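Local coordinates for protein glycerol-3-phosphate dehydrogenase [NAD(+)] (Dunaliella salina, PDB 6IUY) that binds NAD and dihydroxyacetone phosphate, probably interconverting the latter with glycerol 3-phosphate, and carries a second, phosphatase-like domain for direct conversion to glycerol, at residues V469-D475 with N529-E534. Numbering follows the deposited sequence.
With 13P (1,3-dihydroxyacetonephosphate), chain D.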
ATOM      1  N   VAL A 469       3.836  15.616  11.216  1.00 35.42           N
ATOM      2  CA  VAL A 469       4.106  17.033  11.493  1.00 33.62           C
ATOM      3  C   VAL A 469       3.510  17.878  10.372  1.00 34.56           C
ATOM      4  O   VAL A 469       2.784  18.842  10.625  1.00 33.65           O
ATOM      5  CB  VAL A 469       5.624  17.324  11.645  1.00 34.23           C
ATOM      6  CG1 VAL A 469       5.906  18.845  11.677  1.00 34.18           C
ATOM      7  CG2 VAL A 469       6.139  16.693  12.942  1.00 38.48           C
ATOM      8  N   GLY A 470       3.789  17.495   9.131  1.00 36.97           N
ATOM      9  CA  GLY A 470       3.230  18.207   7.997  1.00 39.01           C
ATOM     10  C   GLY A 470       1.717  18.216   8.047  1.00 38.89           C
ATOM     11  O   GLY A 470       1.102  19.240   7.813  1.00 42.73           O
ATOM     12  N   ALA A 471       1.117  17.073   8.355  1.00 37.53           N
ATOM     13  CA  ALA A 471      -0.333  16.968   8.452  1.00 37.49           C
ATOM     14  C   ALA A 471      -0.900  17.927   9.478  1.00 41.66           C
ATOM     15  O   ALA A 471      -1.957  18.515   9.258  1.00 38.23           O
ATOM     16  CB  ALA A 471      -0.746  15.535   8.804  1.00 33.68           C
ATOM     17  N   GLY A 472      -0.219  18.059  10.618  1.00 39.91           N
ATOM     18  CA  GLY A 472      -0.659  18.965  11.669  1.00 36.55           C
ATOM     19  C   GLY A 472      -0.410  20.434  11.356  1.00 35.93           C
ATOM     20  O   GLY A 472      -1.120  21.297  11.844  1.00 38.57           O
ATOM     21  N   ILE A 473       0.614  20.738  10.569  1.00 38.20           N
ATOM     22  CA  ILE A 473       0.791  22.111  10.103  1.00 39.18           C
ATOM     23  C   ILE A 473      -0.401  22.459   9.206  1.00 42.88           C
ATOM     24  O   ILE A 473      -0.983  23.530   9.332  1.00 39.51           O
ATOM     25  CB  ILE A 473       2.102  22.306   9.338  1.00 41.24           C
ATOM     26  CG1 ILE A 473       3.302  22.150  10.277  1.00 38.11           C
ATOM     27  CG2 ILE A 473       2.143  23.683   8.706  1.00 41.43           C
ATOM     28  CD1 ILE A 473       4.624  22.070   9.537  1.00 37.08           C
ATOM     29  N   GLY A 474      -0.796  21.515   8.351  1.00 39.27           N
ATOM     30  CA  GLY A 474      -2.020  21.642   7.580  1.00 42.21           C
ATOM     31  C   GLY A 474      -3.228  21.962   8.433  1.00 43.32           C
ATOM     32  O   GLY A 474      -3.945  22.931   8.163  1.00 44.50           O
ATOM     33  N   ASP A 475      -3.445  21.160   9.473  1.00 42.10           N
ATOM     34  CA  ASP A 475      -4.565  21.349  10.380  1.00 37.17           C
ATOM     35  C   ASP A 475      -4.538  22.731  11.018  1.00 41.90           C
ATOM     36  O   ASP A 475      -5.582  23.360  11.210  1.00 46.79           O
ATOM     37  CB  ASP A 475      -4.557  20.295  11.487  1.00 43.16           C
ATOM     38  CG  ASP A 475      -5.037  18.922  11.020  1.00 43.85           C
ATOM     39  OD1 ASP A 475      -5.635  18.821   9.938  1.00 46.44           O
ATOM     40  OD2 ASP A 475      -4.826  17.927  11.762  1.00 43.67           O
ATOM     41  N   ASN A 529       2.386  14.186  17.342  1.00 36.27           N
ATOM     42  CA  ASN A 529       3.096  15.036  16.392  1.00 38.02           C
ATOM     43  C   ASN A 529       2.161  15.975  15.654  1.00 38.78           C
ATOM     44  O   ASN A 529       2.471  17.160  15.466  1.00 37.80           O
ATOM     45  CB  ASN A 529       3.868  14.195  15.377  1.00 37.26           C
ATOM     46  CG  ASN A 529       5.112  13.561  15.971  1.00 42.37           C
ATOM     47  OD1 ASN A 529       6.064  14.263  16.364  1.00 37.14           O
ATOM     48  ND2 ASN A 529       5.129  12.227  16.017  1.00 38.46           N
ATOM     49  N   ARG A 530       1.029  15.429  15.216  1.00 38.67           N
ATOM     50  CA  ARG A 530      -0.042  16.212  14.577  1.00 38.96           C
ATOM     51  C   ARG A 530      -0.565  17.237  15.550  1.00 39.77           C
ATOM     52  O   ARG A 530      -0.829  18.380  15.183  1.00 36.47           O
ATOM     53  CB  ARG A 530      -1.205  15.311  14.128  1.00 33.76           C
ATOM     54  CG  ARG A 530      -2.369  16.041  13.458  1.00 36.03           C
ATOM     55  CD  ARG A 530      -3.711  15.463  13.840  1.00 37.43           C
ATOM     56  NE  ARG A 530      -4.173  16.008  15.118  1.00 42.85           N
ATOM     57  CZ  ARG A 530      -4.534  17.277  15.289  1.00 44.99           C
ATOM     58  NH1 ARG A 530      -4.474  18.132  14.266  1.00 40.30           N
ATOM     59  NH2 ARG A 530      -4.938  17.693  16.478  1.00 43.92           N
ATOM     60  N   ARG A 531      -0.732  16.816  16.802  1.00 38.67           N
ATOM     61  CA  ARG A 531      -1.400  17.661  17.787  1.00 37.63           C
ATOM     62  C   ARG A 531      -0.566  18.882  18.124  1.00 44.44           C
ATOM     63  O   ARG A 531      -1.082  20.011  18.182  1.00 43.37           O
ATOM     64  CB  ARG A 531      -1.699  16.875  19.051  1.00 44.25           C
ATOM     65  CG  ARG A 531      -2.475  17.685  20.082  1.00 46.69           C
ATOM     66  CD  ARG A 531      -2.606  16.931  21.400  1.00 45.35           C
ATOM     67  NE  ARG A 531      -2.686  17.879  22.503  1.00 55.67           N
ATOM     68  CZ  ARG A 531      -2.050  17.734  23.661  1.00 48.00           C
ATOM     69  NH1 ARG A 531      -1.289  16.670  23.871  1.00 46.03           N
ATOM     70  NH2 ARG A 531      -2.179  18.658  24.602  1.00 53.54           N
ATOM     71  N   VAL A 532       0.732  18.661  18.325  1.00 35.05           N
ATOM     72  CA  VAL A 532       1.638  19.748  18.634  1.00 37.45           C
ATOM     73  C   VAL A 532       1.924  20.653  17.448  1.00 36.43           C
ATOM     74  O   VAL A 532       2.127  21.860  17.615  1.00 33.22           O
ATOM     75  CB  VAL A 532       2.993  19.223  19.150  1.00 34.46           C
ATOM     76  CG1 VAL A 532       3.945  20.394  19.377  1.00 30.65           C
ATOM     77  CG2 VAL A 532       2.786  18.422  20.423  1.00 32.02           C
ATOM     78  N   ALA A 533       2.005  20.059  16.265  1.00 30.44           N
ATOM     79  CA  ALA A 533       2.319  20.804  15.072  1.00 36.86           C
ATOM     80  C   ALA A 533       1.137  21.704  14.712  1.00 37.46           C
ATOM     81  O   ALA A 533       1.333  22.822  14.271  1.00 38.44           O
ATOM     82  CB  ALA A 533       2.676  19.867  13.924  1.00 30.92           C
ATOM     83  N   GLU A 534      -0.082  21.226  14.945  1.00 39.08           N
ATOM     84  CA  GLU A 534      -1.268  22.057  14.784  1.00 40.22           C
ATOM     85  C   GLU A 534      -1.153  23.318  15.643  1.00 44.25           C
ATOM     86  O   GLU A 534      -1.301  24.437  15.136  1.00 41.48           O
ATOM     87  CB  GLU A 534      -2.531  21.281  15.154  1.00 40.16           C
ATOM     88  CG  GLU A 534      -3.816  22.150  15.248  1.00 41.85           C
ATOM     89  CD  GLU A 534      -5.074  21.304  15.450  1.00 51.61           C
ATOM     90  OE1 GLU A 534      -5.221  20.660  16.510  1.00 59.31           O
ATOM     91  OE2 GLU A 534      -5.917  21.254  14.540  1.00 57.03           O
TER
HETATM   92  P   13P D 702       2.855  10.301  17.773  0.61 45.18           P
HETATM   93  O1P 13P D 702       2.624   9.268  16.696  0.86 48.23           O
HETATM   94  O2P 13P D 702       1.756  10.115  18.780  0.88 38.29           O
HETATM   95  O3P 13P D 702       2.790  11.658  17.125  0.33 40.72           O
HETATM   96  O1  13P D 702       4.250  10.210  18.545  0.26 42.05           O
HETATM   97  C1  13P D 702       5.303   9.371  18.127  1.00 39.52           C
HETATM   98  C2  13P D 702       4.690   8.027  17.912  1.00 40.87           C
HETATM   99  O2  13P D 702       3.745   7.684  18.590  0.10 41.08           O
HETATM  100  C3  13P D 702       5.224   7.099  16.859  1.00 45.16           C
HETATM  101  O3  13P D 702       4.125   6.447  16.241  0.26 40.68           O
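The Arg530 guanidinium meets two carboxylates. Glu534 OE1, 3.0 Å from NH2, lies nearly in its plane; Asp475 OD2, 2.5 Å from NH1, sits near the edge but tilted from the plane, in a short, bent bond. The Asp475 carboxylate, turned 48° from the guanidinium, receives NH1 on its anti side, whereas OE1 is approached from above its own carboxylate. Arg530 leaves its helix with CG anti to the backbone N, then bends at chi2 and chi3 (83°) back towards Asp475. Lys484 gives Asp475 OD2 a second cation. A methionine in place of Arg530 would probably leave the Glu534 carboxylate without this mate, and Asp475 with Lys484 but no salt bridge to the 529-534 helix.

Beneath this network the backbones come close, the axes of 469-475 and 529-534 approaching to 7.0 Å and crossing at -42°. Gly472 permits it, since a CB here would collide with Arg530 O. CA-H...O contacts run from Gly472 CA to Arg530 O (3.6 Å) and from Glu534 CA to Gly472 O. The Ala533 methyl rests 3.5 Å from Val469 O, with Val469 CG1 beside it.

At the far end, Asn529 N donates to O3P of the bound 1,3-dihydroxyacetonephosphate (2.6 Å), while its OD1 accepts from Gly564 N. Close glycine-mediated helix crossing thus joins helices 454-477 and 528-541, which supply Lys464, Arg528 and Asn529 to the dihydroxyacetone phosphate site of the helical C-terminal glycerol-3-phosphate dehydrogenase domain.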